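Side-chain contacts in type C neurotoxin (Clostridium botulinum, PDB 3PME), which is a mosaic C/D botulinum toxin whose receptor-binding domain, the part crystallised, probably attaches it to nerve-cell membranes through lipids such as gangliosides or phosphatidylethanolamine: residues Cys325-Lys330 and Lys364-Leu369; Asp371-Trp376 and Val387-Tyr392; Lys6-Gln11 and Lys177-Gly182; Ser98-Cys103 and Arg196-Phe201. All coordinates share one frame; numbering follows the deposited sequence.

Contact 1: residues Cys325-Lys330 and Lys364-Leu369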
loop_
_atom_site.group_PDB
_atom_site.type_symbol
_atom_site.label_atom_id
_atom_site.label_comp_id
_atom_site.label_asym_id
_atom_site.label_seq_id
_atom_site.Cartn_x
_atom_site.Cartn_y
_atom_site.Cartn_z
ATOM N N CYS A 325 6.525 7.331 -31.762
ATOM C CA CYS A 325 7.919 7.647 -31.487
ATOM C C CYS A 325 8.350 7.054 -30.157
ATOM O O CYS A 325 7.596 7.085 -29.192
ATOM C CB CYS A 325 8.114 9.160 -31.480
ATOM S SG CYS A 325 7.514 9.923 -33.009
ATOM N N VAL A 326 9.557 6.504 -30.120
ATOM C CA VAL A 326 10.063 5.837 -28.925
ATOM C C VAL A 326 11.391 6.473 -28.552
ATOM O O VAL A 326 12.329 6.435 -29.339
ATOM C CB VAL A 326 10.294 4.337 -29.168
ATOM C CG1 VAL A 326 10.878 3.678 -27.923
ATOM C CG2 VAL A 326 8.989 3.647 -29.580
ATOM N N TYR A 327 11.459 7.054 -27.352
ATOM C CA TYR A 327 12.650 7.763 -26.890
ATOM C C TYR A 327 13.264 7.069 -25.680
ATOM O O TYR A 327 12.579 6.716 -24.724
ATOM C CB TYR A 327 12.313 9.209 -26.515
ATOM C CG TYR A 327 11.619 9.995 -27.591
ATOM C CD1 TYR A 327 12.347 10.624 -28.597
ATOM C CD2 TYR A 327 10.239 10.126 -27.587
ATOM C CE1 TYR A 327 11.700 11.346 -29.590
ATOM C CE2 TYR A 327 9.588 10.858 -28.561
ATOM C CZ TYR A 327 10.323 11.460 -29.557
ATOM O OH TYR A 327 9.666 12.180 -30.528
ATOM N N ALA A 328 14.568 6.867 -25.727
ATOM C CA ALA A 328 15.291 6.361 -24.577
ATOM C C ALA A 328 15.378 7.434 -23.492
ATOM O O ALA A 328 15.083 8.613 -23.722
ATOM C CB ALA A 328 16.688 5.920 -24.995
ATOM N N LEU A 329 15.783 7.001 -22.303
ATOM C CA LEU A 329 16.025 7.909 -21.188
ATOM C C LEU A 329 17.522 7.959 -20.933
ATOM O O LEU A 329 18.230 6.969 -21.131
ATOM C CB LEU A 329 15.288 7.415 -19.950
ATOM C CG LEU A 329 13.785 7.230 -20.117
ATOM C CD1 LEU A 329 13.226 6.803 -18.778
ATOM C CD2 LEU A 329 13.125 8.519 -20.594
ATOM N N LYS A 330 18.014 9.114 -20.492
ATOM C CA LYS A 330 19.446 9.289 -20.282
ATOM C C LYS A 330 19.685 9.988 -18.962
ATOM O O LYS A 330 18.760 10.538 -18.376
ATOM C CB LYS A 330 20.049 10.141 -21.411
ATOM C CG LYS A 330 19.747 9.608 -22.806
ATOM C CD LYS A 330 20.105 10.606 -23.890
ATOM C CE LYS A 330 21.597 10.835 -23.961
ATOM N NZ LYS A 330 21.940 11.794 -25.052
ATOM N N LYS A 364 6.360 16.617 -27.372
ATOM C CA LYS A 364 5.254 15.725 -27.723
ATOM C C LYS A 364 4.762 15.078 -26.441
ATOM O O LYS A 364 5.506 14.993 -25.462
ATOM C CB LYS A 364 5.701 14.631 -28.701
ATOM C CG LYS A 364 6.162 15.130 -30.069
ATOM C CD LYS A 364 6.554 13.964 -30.964
ATOM C CE LYS A 364 7.269 14.436 -32.230
ATOM N NZ LYS A 364 6.391 15.304 -33.061
ATOM N N ASN A 365 3.512 14.641 -26.431
ATOM C CA ASN A 365 2.986 13.932 -25.283
ATOM C C ASN A 365 3.471 12.498 -25.293
ATOM O O ASN A 365 3.222 11.755 -26.243
ATOM C CB ASN A 365 1.455 13.962 -25.267
ATOM C CG ASN A 365 0.905 15.330 -24.913
ATOM O OD1 ASN A 365 0.042 15.864 -25.608
ATOM N ND2 ASN A 365 1.411 15.907 -23.835
ATOM N N THR A 366 4.177 12.109 -24.238
ATOM C CA THR A 366 4.629 10.730 -24.124
ATOM C C THR A 366 4.243 10.125 -22.787
ATOM O O THR A 366 3.889 10.830 -21.831
ATOM C CB THR A 366 6.151 10.604 -24.266
ATOM O OG1 THR A 366 6.786 11.378 -23.249
ATOM C CG2 THR A 366 6.629 11.081 -25.646
ATOM N N MET A 367 4.334 8.804 -22.730
ATOM C CA MET A 367 4.099 8.058 -21.505
ATOM C C MET A 367 5.259 7.104 -21.338
ATOM O O MET A 367 5.729 6.522 -22.314
ATOM C CB MET A 367 2.795 7.255 -21.584
ATOM C CG MET A 367 2.493 6.505 -20.288
ATOM S SD MET A 367 0.927 5.615 -20.258
ATOM C CE MET A 367 1.207 4.457 -21.558
ATOM N N LEU A 368 5.737 6.922 -20.114
ATOM C CA LEU A 368 6.817 5.970 -19.900
ATOM C C LEU A 368 6.298 4.536 -19.861
ATOM O O LEU A 368 5.273 4.240 -19.223
ATOM C CB LEU A 368 7.575 6.267 -18.611
ATOM C CG LEU A 368 8.195 7.653 -18.482
ATOM C CD1 LEU A 368 9.126 7.686 -17.271
ATOM C CD2 LEU A 368 8.948 7.998 -19.745
ATOM N N LEU A 369 6.996 3.647 -20.555
ATOM C CA LEU A 369 6.732 2.223 -20.396
ATOM C C LEU A 369 8.031 1.429 -20.450
ATOM O O LEU A 369 9.099 1.990 -20.709
ATOM C CB LEU A 369 5.702 1.724 -21.418
ATOM C CG LEU A 369 5.981 1.943 -22.900
ATOM C CD1 LEU A 369 7.001 0.950 -23.429
ATOM C CD2 LEU A 369 4.690 1.802 -23.689
#
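Lys364 meets Tyr327 through the outer methylenes of its chain: CD comes within 3.6 Å of Tyr327 OH, and CE is almost as close. The two side chains cross at about a right angle. The lysine stays extended until its last torsion, where a bend (chi4 -62°) turns NZ aside, so methylenes rather than the ammonium lie against the phenol oxygen. Two residues on, Thr366 offers its methyl, with CG2 set obliquely to the same ring, 4.2 Å from Tyr327 CE2. Tyr327 also has a cation-pi partner, Arg308.

Both segments belong to the C-terminal receptor-binding part, a beta-trefoil by family. Strands 326-332 and 366-373 each pair antiparallel with 383-389, so this contact reaches across that strand. Ala388 is the residue bridged: its backbone bonds to that of Tyr327, while Thr366 and Leu368 both pack on it.

Leu368 carries the far end. Its CD2 methyl lies 4.3 Å from CD2 of Leu329, a loose apolar touch between two buried branches. Leu329 also packs on Leu256, and Leu368 on Ile358. At the other end of 325-330, Cys325 SG is tied to Cys321 by a disulfide.

Contact 2: residues Asp371-Trp376 and Val387-Tyr392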
loop_
_atom_site.group_PDB
_atom_site.type_symbol
_atom_site.label_atom_id
_atom_site.label_comp_id
_atom_site.label_asym_id
_atom_site.label_seq_id
_atom_site.Cartn_x
_atom_site.Cartn_y
_atom_site.Cartn_z
ATOM N N ASP A 371 9.799 -2.253 -22.020
ATOM C CA ASP A 371 9.640 -3.382 -22.935
ATOM C C ASP A 371 11.022 -3.725 -23.466
ATOM O O ASP A 371 11.998 -3.007 -23.197
ATOM C CB ASP A 371 8.694 -3.001 -24.092
ATOM C CG ASP A 371 8.133 -4.217 -24.863
ATOM O OD1 ASP A 371 8.484 -5.383 -24.573
ATOM O OD2 ASP A 371 7.323 -3.978 -25.784
ATOM N N ILE A 372 11.102 -4.817 -24.220
ATOM C CA ILE A 372 12.334 -5.219 -24.884
ATOM C C ILE A 372 12.439 -4.453 -26.200
ATOM O O ILE A 372 11.633 -4.635 -27.113
ATOM C CB ILE A 372 12.346 -6.750 -25.131
ATOM C CG1 ILE A 372 12.292 -7.486 -23.790
ATOM C CG2 ILE A 372 13.567 -7.166 -25.927
ATOM C CD1 ILE A 372 11.964 -8.970 -23.908
ATOM N N TYR A 373 13.419 -3.563 -26.271
ATOM C CA TYR A 373 13.659 -2.749 -27.453
ATOM C C TYR A 373 15.102 -2.907 -27.904
ATOM O O TYR A 373 15.908 -3.573 -27.243
ATOM C CB TYR A 373 13.430 -1.264 -27.121
ATOM C CG TYR A 373 11.974 -0.850 -27.084
ATOM C CD1 TYR A 373 11.282 -0.592 -28.258
ATOM C CD2 TYR A 373 11.299 -0.683 -25.878
ATOM C CE1 TYR A 373 9.958 -0.201 -28.244
ATOM C CE2 TYR A 373 9.964 -0.281 -25.857
ATOM C CZ TYR A 373 9.301 -0.053 -27.043
ATOM O OH TYR A 373 7.977 0.345 -27.048
ATOM N N LYS A 374 15.423 -2.278 -29.031
ATOM C CA LYS A 374 16.807 -2.050 -29.430
ATOM C C LYS A 374 17.055 -0.561 -29.210
ATOM O O LYS A 374 16.823 0.242 -30.105
ATOM C CB LYS A 374 16.987 -2.401 -30.906
ATOM C CG LYS A 374 16.773 -3.884 -31.223
ATOM C CD LYS A 374 16.751 -4.103 -32.731
ATOM C CE LYS A 374 16.796 -5.570 -33.083
ATOM N NZ LYS A 374 15.632 -6.257 -32.501
ATOM N N PRO A 375 17.482 -0.184 -27.995
ATOM C CA PRO A 375 17.436 1.232 -27.595
ATOM C C PRO A 375 18.625 2.079 -28.040
ATOM O O PRO A 375 18.530 3.309 -27.931
ATOM C CB PRO A 375 17.384 1.151 -26.067
ATOM C CG PRO A 375 18.189 -0.094 -25.755
ATOM C CD PRO A 375 17.847 -1.069 -26.871
ATOM N N TRP A 376 19.713 1.464 -28.501
ATOM C CA TRP A 376 20.869 2.230 -28.969
ATOM C C TRP A 376 20.801 2.405 -30.475
ATOM O O TRP A 376 20.712 1.425 -31.211
ATOM C CB TRP A 376 22.182 1.534 -28.599
ATOM C CG TRP A 376 22.380 1.335 -27.128
ATOM C CD1 TRP A 376 22.855 2.251 -26.234
ATOM C CD2 TRP A 376 22.110 0.149 -26.381
ATOM N NE1 TRP A 376 22.902 1.707 -24.977
ATOM C CE2 TRP A 376 22.444 0.416 -25.036
ATOM C CE3 TRP A 376 21.620 -1.118 -26.714
ATOM C CZ2 TRP A 376 22.304 -0.536 -24.029
ATOM C CZ3 TRP A 376 21.485 -2.055 -25.716
ATOM C CH2 TRP A 376 21.828 -1.762 -24.388
ATOM N N VAL A 387 11.309 3.546 -21.673
ATOM C CA VAL A 387 11.235 4.470 -22.802
ATOM C C VAL A 387 10.047 5.401 -22.646
ATOM O O VAL A 387 9.093 5.078 -21.943
ATOM C CB VAL A 387 11.102 3.727 -24.170
ATOM C CG1 VAL A 387 12.390 2.984 -24.518
ATOM C CG2 VAL A 387 9.901 2.781 -24.166
ATOM N N ALA A 388 10.108 6.551 -23.312
ATOM C CA ALA A 388 8.965 7.444 -23.430
ATOM C C ALA A 388 8.371 7.263 -24.824
ATOM O O ALA A 388 9.086 7.388 -25.824
ATOM C CB ALA A 388 9.413 8.891 -23.222
ATOM N N VAL A 389 7.083 6.938 -24.903
ATOM C CA VAL A 389 6.455 6.724 -26.212
ATOM C C VAL A 389 5.290 7.672 -26.485
ATOM O O VAL A 389 4.539 8.046 -25.579
ATOM C CB VAL A 389 5.966 5.261 -26.402
ATOM C CG1 VAL A 389 7.054 4.289 -25.999
ATOM C CG2 VAL A 389 4.706 4.993 -25.599
ATOM N N THR A 390 5.120 8.044 -27.750
ATOM C CA THR A 390 3.961 8.842 -28.136
ATOM C C THR A 390 2.803 7.943 -28.562
ATOM O O THR A 390 2.962 6.726 -28.686
ATOM C CB THR A 390 4.280 9.796 -29.309
ATOM O OG1 THR A 390 4.546 9.026 -30.489
ATOM C CG2 THR A 390 5.478 10.688 -28.987
ATOM N N ASN A 391 1.641 8.550 -28.787
ATOM C CA ASN A 391 0.499 7.808 -29.295
ATOM C C ASN A 391 0.219 6.593 -28.419
ATOM O O ASN A 391 0.180 5.453 -28.892
ATOM C CB ASN A 391 0.782 7.383 -30.735
ATOM C CG ASN A 391 1.057 8.567 -31.635
ATOM O OD1 ASN A 391 2.202 8.838 -32.007
ATOM N ND2 ASN A 391 0.004 9.304 -31.965
ATOM N N TYR A 392 0.007 6.847 -27.134
ATOM C CA TYR A 392 -0.015 5.783 -26.145
ATOM C C TYR A 392 -1.410 5.425 -25.660
ATOM O O TYR A 392 -1.550 4.718 -24.668
ATOM C CB TYR A 392 0.847 6.188 -24.945
ATOM C CG TYR A 392 0.486 7.537 -24.353
ATOM C CD1 TYR A 392 -0.618 7.681 -23.525
ATOM C CD2 TYR A 392 1.259 8.668 -24.620
ATOM C CE1 TYR A 392 -0.948 8.914 -22.975
ATOM C CE2 TYR A 392 0.937 9.898 -24.076
ATOM C CZ TYR A 392 -0.172 10.015 -23.255
ATOM O OH TYR A 392 -0.479 11.247 -22.708
#
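Tyr373 overlaps Val387 with the CD2-CE2 side of its ring. CE2 is 3.5 Å from Val387 CG2, a snug apolar contact, and CD2 stands about 4.1 Å from both CG1 and CG2, so the valine fork sits beside the CD2-CE2 bond. CG2 meets the ring obliquely. The strands concerned, 366-373 and 383-389, form an antiparallel beta hairpin of the trefoil domain.

The pairing of this hairpin places the contact on a diagonal. Tyr373 shares backbone hydrogen bonds with Ala383, whereas Val387 shares them with Leu369, so the tyrosine reaches its valine by leaning back along the sheet. Its CG stands anti to the carbonyl carbon (chi1 -79°), which sends the ring toward Val387 and on to Val389. There the hydroxyl arrives crosswise, with OH 4.2 Å from Val389 CG1. Val326, from the strand on the other side of 383-389, packs against Tyr373, Val387 and Val389 alike, which adds a third strand to the apolar patch. Ile313, from a loop, also touches the tyrosine.

Beyond Tyr373 the chain leaves the sheet through Pro375, whose CG sits 3.7 Å above the ring plane of Trp376, toward the rim. Ahead of Tyr373, Asp371 turns its carboxylate to the amide of the next residue: OD1 receives a hydrogen bond from Ile372 N at 2.7 Å, with the donor well above the carboxylate plane and an N-H...O angle of 145°.

Contact 3: residues Lys6-Gln11 and Lys177-Gly182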
loop_
_atom_site.group_PDB
_atom_site.type_symbol
_atom_site.label_atom_id
_atom_site.label_comp_id
_atom_site.label_asym_id
_atom_site.label_seq_id
_atom_site.Cartn_x
_atom_site.Cartn_y
_atom_site.Cartn_z
ATOM N N LYS A 6 -21.761 5.044 12.462
ATOM C CA LYS A 6 -20.470 4.785 13.090
ATOM C C LYS A 6 -20.603 4.886 14.610
ATOM O O LYS A 6 -20.971 5.941 15.131
ATOM C CB LYS A 6 -19.431 5.776 12.563
ATOM C CG LYS A 6 -17.996 5.339 12.745
ATOM C CD LYS A 6 -17.080 5.987 11.703
ATOM C CE LYS A 6 -17.236 7.494 11.686
ATOM N NZ LYS A 6 -16.237 8.148 10.780
ATOM N N ILE A 7 -20.325 3.798 15.323
ATOM C CA ILE A 7 -20.402 3.821 16.783
ATOM C C ILE A 7 -19.019 3.812 17.440
ATOM O O ILE A 7 -18.899 3.914 18.655
ATOM C CB ILE A 7 -21.310 2.701 17.350
ATOM C CG1 ILE A 7 -20.793 1.314 16.970
ATOM C CG2 ILE A 7 -22.746 2.890 16.872
ATOM C CD1 ILE A 7 -19.693 0.815 17.870
ATOM N N LEU A 8 -17.979 3.680 16.621
ATOM C CA LEU A 8 -16.606 3.812 17.097
ATOM C C LEU A 8 -15.748 4.228 15.921
ATOM O O LEU A 8 -15.854 3.660 14.842
ATOM C CB LEU A 8 -16.092 2.496 17.692
ATOM C CG LEU A 8 -14.631 2.532 18.150
ATOM C CD1 LEU A 8 -14.475 3.458 19.345
ATOM C CD2 LEU A 8 -14.146 1.135 18.511
ATOM N N SER A 9 -14.924 5.252 16.110
ATOM C CA SER A 9 -14.032 5.707 15.062
ATOM C C SER A 9 -12.742 6.206 15.697
ATOM O O SER A 9 -12.698 7.309 16.262
ATOM C CB SER A 9 -14.701 6.818 14.240
ATOM O OG SER A 9 -13.952 7.121 13.076
ATOM N N LEU A 10 -11.690 5.391 15.624
ATOM C CA LEU A 10 -10.418 5.775 16.217
ATOM C C LEU A 10 -9.681 6.683 15.251
ATOM O O LEU A 10 -9.293 6.277 14.152
ATOM C CB LEU A 10 -9.565 4.553 16.564
ATOM C CG LEU A 10 -10.178 3.545 17.535
ATOM C CD1 LEU A 10 -9.192 2.397 17.746
ATOM C CD2 LEU A 10 -10.537 4.210 18.864
ATOM N N GLN A 11 -9.515 7.935 15.659
ATOM C CA GLN A 11 -8.844 8.910 14.821
ATOM C C GLN A 11 -7.891 9.738 15.653
ATOM O O GLN A 11 -8.056 9.876 16.861
ATOM C CB GLN A 11 -9.857 9.809 14.115
ATOM C CG GLN A 11 -10.749 9.062 13.136
ATOM C CD GLN A 11 -11.604 9.991 12.308
ATOM O OE1 GLN A 11 -11.884 9.722 11.138
ATOM N NE2 GLN A 11 -12.024 11.099 12.909
ATOM N N LYS A 177 -17.819 -4.868 25.953
ATOM C CA LYS A 177 -17.595 -3.450 25.690
ATOM C C LYS A 177 -16.115 -3.101 25.529
ATOM O O LYS A 177 -15.784 -2.001 25.091
ATOM C CB LYS A 177 -18.194 -2.602 26.810
ATOM C CG LYS A 177 -17.412 -2.684 28.105
ATOM C CD LYS A 177 -18.226 -2.146 29.265
ATOM C CE LYS A 177 -17.399 -2.097 30.541
ATOM N NZ LYS A 177 -16.259 -1.157 30.403
ATOM N N THR A 178 -15.230 -4.032 25.875
ATOM C CA THR A 178 -13.789 -3.778 25.800
ATOM C C THR A 178 -13.166 -4.409 24.554
ATOM O O THR A 178 -13.458 -5.562 24.219
ATOM C CB THR A 178 -13.067 -4.317 27.042
ATOM O OG1 THR A 178 -13.620 -3.702 28.213
ATOM C CG2 THR A 178 -11.572 -4.008 26.969
ATOM N N ILE A 179 -12.321 -3.641 23.872
ATOM C CA ILE A 179 -11.571 -4.132 22.719
ATOM C C ILE A 179 -10.116 -3.876 23.013
ATOM O O ILE A 179 -9.735 -2.739 23.309
ATOM C CB ILE A 179 -11.951 -3.379 21.435
ATOM C CG1 ILE A 179 -13.451 -3.481 21.181
ATOM C CG2 ILE A 179 -11.206 -3.948 20.235
ATOM C CD1 ILE A 179 -13.933 -2.549 20.087
ATOM N N VAL A 180 -9.297 -4.921 22.940
ATOM C CA VAL A 180 -7.865 -4.762 23.187
ATOM C C VAL A 180 -7.059 -4.999 21.915
ATOM O O VAL A 180 -7.079 -6.106 21.360
ATOM C CB VAL A 180 -7.376 -5.738 24.272
ATOM C CG1 VAL A 180 -5.867 -5.602 24.480
ATOM C CG2 VAL A 180 -8.144 -5.515 25.576
ATOM N N PHE A 181 -6.345 -3.960 21.472
ATOM C CA PHE A 181 -5.440 -4.060 20.333
ATOM C C PHE A 181 -4.045 -4.373 20.853
ATOM O O PHE A 181 -3.544 -3.679 21.745
ATOM C CB PHE A 181 -5.381 -2.739 19.568
ATOM C CG PHE A 181 -6.669 -2.368 18.897
ATOM C CD1 PHE A 181 -7.689 -1.778 19.618
ATOM C CD2 PHE A 181 -6.847 -2.587 17.535
ATOM C CE1 PHE A 181 -8.888 -1.426 18.995
ATOM C CE2 PHE A 181 -8.031 -2.229 16.912
ATOM C CZ PHE A 181 -9.051 -1.649 17.640
ATOM N N GLY A 182 -3.413 -5.405 20.304
ATOM C CA GLY A 182 -2.052 -5.719 20.704
ATOM C C GLY A 182 -1.681 -7.181 20.630
ATOM O O GLY A 182 -2.548 -8.057 20.683
#
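The Phe181 ring is the one flat group in this contact, and Leu10 comes to it obliquely, from the opposite direction. The leucine touches with one methyl: CD1 lies 4.0 Å from Phe181 CE1 and equally far from CZ, so it sits beside the bond joining those two carbons. Two further rings, Phe198 and Phe43, pack edge-to-face with Phe181, making the phenylalanine part of an aromatic cluster as well as a partner for the leucine.

Two residues earlier on each strand, Leu8 and Ile179 reach toward each other tip to tip. Leu8 CD2 and Ile179 CD1 meet at 4.0 Å, each the outer end of its side chain. Leu8 points that way with CG anti to the backbone N (chi1 177°), and Ile179 extends CG1 and CD1 in a nearly straight run (chi2 169°). The backbones stand well apart: CA of Leu8 is 11.0 Å from CA of Ile179, a gap bridged by side chains alone. All four touching residues are buried.

Such spacing is that of two sheets packed face to face, as in the lectin-like jelly-roll sandwich to which the N-terminal receptor-binding family belongs. Strand 6-13 carries a classic bulge here: two successive residues, Ile7 and Leu8, are set against the single Ile200 of strand 193-201. Strand 6-13 lies between 193-201 and 16-19 in its large antiparallel sheet, whereas 178-181 is an outermost strand of a small antiparallel sheet, next to 51-55.

Contact 4: residues Ser98-Cys103 and Arg196-Phe201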
loop_
_atom_site.group_PDB
_atom_site.type_symbol
_atom_site.label_atom_id
_atom_site.label_comp_id
_atom_site.label_asym_id
_atom_site.label_seq_id
_atom_site.Cartn_x
_atom_site.Cartn_y
_atom_site.Cartn_z
ATOM N N SER A 98 -16.860 -15.797 25.035
ATOM C CA SER A 98 -17.663 -15.334 23.906
ATOM C C SER A 98 -17.279 -13.919 23.446
ATOM O O SER A 98 -16.821 -13.102 24.237
ATOM C CB SER A 98 -19.155 -15.441 24.265
ATOM O OG SER A 98 -20.000 -15.174 23.165
ATOM N N GLY A 99 -17.466 -13.648 22.158
ATOM C CA GLY A 99 -17.213 -12.336 21.587
ATOM C C GLY A 99 -16.587 -12.496 20.218
ATOM O O GLY A 99 -16.890 -13.431 19.485
ATOM N N TRP A 100 -15.697 -11.581 19.863
ATOM C CA TRP A 100 -15.014 -11.667 18.569
ATOM C C TRP A 100 -13.541 -11.353 18.728
ATOM O O TRP A 100 -13.137 -10.730 19.714
ATOM C CB TRP A 100 -15.641 -10.711 17.554
ATOM C CG TRP A 100 -15.647 -9.258 17.986
ATOM C CD1 TRP A 100 -16.606 -8.622 18.726
ATOM C CD2 TRP A 100 -14.641 -8.277 17.708
ATOM N NE1 TRP A 100 -16.259 -7.303 18.915
ATOM C CE2 TRP A 100 -15.061 -7.067 18.291
ATOM C CE3 TRP A 100 -13.430 -8.304 17.004
ATOM C CZ2 TRP A 100 -14.304 -5.887 18.206
ATOM C CZ3 TRP A 100 -12.686 -7.134 16.915
ATOM C CH2 TRP A 100 -13.127 -5.947 17.516
ATOM N N LYS A 101 -12.734 -11.800 17.764
ATOM C CA LYS A 101 -11.324 -11.411 17.734
ATOM C C LYS A 101 -10.782 -11.472 16.312
ATOM O O LYS A 101 -11.360 -12.102 15.431
ATOM C CB LYS A 101 -10.483 -12.293 18.672
ATOM C CG LYS A 101 -10.451 -13.769 18.302
ATOM C CD LYS A 101 -9.491 -14.544 19.207
ATOM C CE LYS A 101 -9.612 -16.039 18.959
ATOM N NZ LYS A 101 -8.770 -16.831 19.896
ATOM N N LEU A 102 -9.679 -10.766 16.096
ATOM C CA LEU A 102 -8.933 -10.838 14.848
ATOM C C LEU A 102 -7.564 -11.412 15.150
ATOM O O LEU A 102 -6.877 -10.950 16.070
ATOM C CB LEU A 102 -8.759 -9.454 14.238
ATOM C CG LEU A 102 -7.994 -9.410 12.906
ATOM C CD1 LEU A 102 -8.859 -9.955 11.776
ATOM C CD2 LEU A 102 -7.549 -7.985 12.606
ATOM N N CYS A 103 -7.167 -12.416 14.375
ATOM C CA CYS A 103 -5.844 -13.029 14.512
ATOM C C CYS A 103 -5.085 -13.012 13.198
ATOM O O CYS A 103 -5.665 -12.846 12.125
ATOM C CB CYS A 103 -5.959 -14.485 14.959
ATOM S SG CYS A 103 -6.940 -14.744 16.433
ATOM N N ARG A 196 -4.826 1.205 10.460
ATOM C CA ARG A 196 -5.320 2.582 10.395
ATOM C C ARG A 196 -6.818 2.651 10.155
ATOM O O ARG A 196 -7.418 1.728 9.610
ATOM C CB ARG A 196 -4.573 3.406 9.342
ATOM C CG ARG A 196 -5.054 3.186 7.899
ATOM C CD ARG A 196 -4.244 4.098 7.003
ATOM N NE ARG A 196 -4.831 4.339 5.691
ATOM C CZ ARG A 196 -4.473 3.695 4.591
ATOM N NH1 ARG A 196 -3.550 2.737 4.640
ATOM N NH2 ARG A 196 -5.019 4.020 3.433
ATOM N N ASP A 197 -7.404 3.768 10.558
ATOM C CA ASP A 197 -8.805 4.077 10.303
ATOM C C ASP A 197 -9.746 2.990 10.828
ATOM O O ASP A 197 -10.652 2.538 10.129
ATOM C CB ASP A 197 -9.038 4.369 8.816
ATOM C CG ASP A 197 -8.275 5.594 8.337
ATOM O OD1 ASP A 197 -8.653 6.716 8.729
ATOM O OD2 ASP A 197 -7.307 5.434 7.577
ATOM N N PHE A 198 -9.535 2.587 12.071
ATOM C CA PHE A 198 -10.392 1.566 12.668
ATOM C C PHE A 198 -11.785 2.119 13.005
ATOM O O PHE A 198 -11.903 3.095 13.765
ATOM C CB PHE A 198 -9.762 0.956 13.915
ATOM C CG PHE A 198 -10.515 -0.238 14.423
ATOM C CD1 PHE A 198 -11.529 -0.087 15.363
ATOM C CD2 PHE A 198 -10.227 -1.499 13.937
ATOM C CE1 PHE A 198 -12.245 -1.183 15.817
ATOM C CE2 PHE A 198 -10.939 -2.611 14.384
ATOM C CZ PHE A 198 -11.952 -2.450 15.324
ATOM N N ASN A 199 -12.816 1.486 12.434
ATOM C CA ASN A 199 -14.216 1.899 12.589
ATOM C C ASN A 199 -15.122 0.715 12.895
ATOM O O ASN A 199 -14.927 -0.383 12.369
ATOM C CB ASN A 199 -14.745 2.522 11.293
ATOM C CG ASN A 199 -14.160 3.887 11.018
ATOM O OD1 ASN A 199 -13.982 4.679 11.928
ATOM N ND2 ASN A 199 -13.888 4.175 9.750
ATOM N N ILE A 200 -16.148 0.944 13.712
ATOM C CA ILE A 200 -17.216 -0.040 13.853
ATOM C C ILE A 200 -18.542 0.648 13.569
ATOM O O ILE A 200 -18.764 1.763 14.012
ATOM C CB ILE A 200 -17.234 -0.683 15.245
ATOM C CG1 ILE A 200 -15.914 -1.419 15.497
ATOM C CG2 ILE A 200 -18.425 -1.670 15.370
ATOM C CD1 ILE A 200 -15.789 -2.063 16.860
ATOM N N PHE A 201 -19.405 -0.024 12.812
ATOM C CA PHE A 201 -20.695 0.527 12.396
ATOM C C PHE A 201 -21.804 -0.351 12.958
ATOM O O PHE A 201 -21.630 -1.564 13.097
ATOM C CB PHE A 201 -20.808 0.536 10.865
ATOM C CG PHE A 201 -19.743 1.342 10.169
ATOM C CD1 PHE A 201 -18.490 0.792 9.911
ATOM C CD2 PHE A 201 -20.003 2.639 9.753
ATOM C CE1 PHE A 201 -17.514 1.536 9.269
ATOM C CE2 PHE A 201 -19.036 3.382 9.112
ATOM C CZ PHE A 201 -17.789 2.829 8.865
#
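Trp100 carries most of the surface buried here, and it works through the six-membered end of its indole. CH2 comes to the edge of the Phe198 ring, near its plane, 4.3 Å from CZ. The neighbouring indole carbon, CZ2, meets the CD1 methyl of Ile200, also at 4.3 Å. Both approaches are oblique to the indole itself. The tryptophan holds its CG between the backbone N and the carbonyl carbon (chi1 57°), which swings the long ring system across to the opposing strand; CA of Trp100 and CA of Ile200 remain 12.7 Å apart.

Strand 100-105 belongs to one antiparallel sheet and strand 193-201 to another, so the contact lies inside the beta sandwich of the N-terminal, concanavalin-like part. Trp111, from the strand beside 100-105, places its ring near that of Trp100 with the planes about 20° apart.

Phe198 and Ile200, two apart on their strand, point inward from the same face. Phe198 also packs on Val71 of strand 68-77. Ile200 is extended, chi2 178°, so that CD1 leads toward the indole.

From the N terminus, segment 6-11 opens contact 3 and 98-103 opens contact 4; contact 3 closes at 177-182 and contact 4 at 196-201, so the two long loops cross. Their centres are 7 Å apart, and strands 6-13 and 193-201 are neighbours in one sheet; the contacts join that sheet to two others. Contact 1 then closes a loop of 33 residues before contact 2 closes the hairpin. These two, in series, share strand 366-373 and the trefoil sheet, with centres 6 Å apart. The pairs lie on opposite sides of the chain's centre, 47 to 51 Å apart between centres.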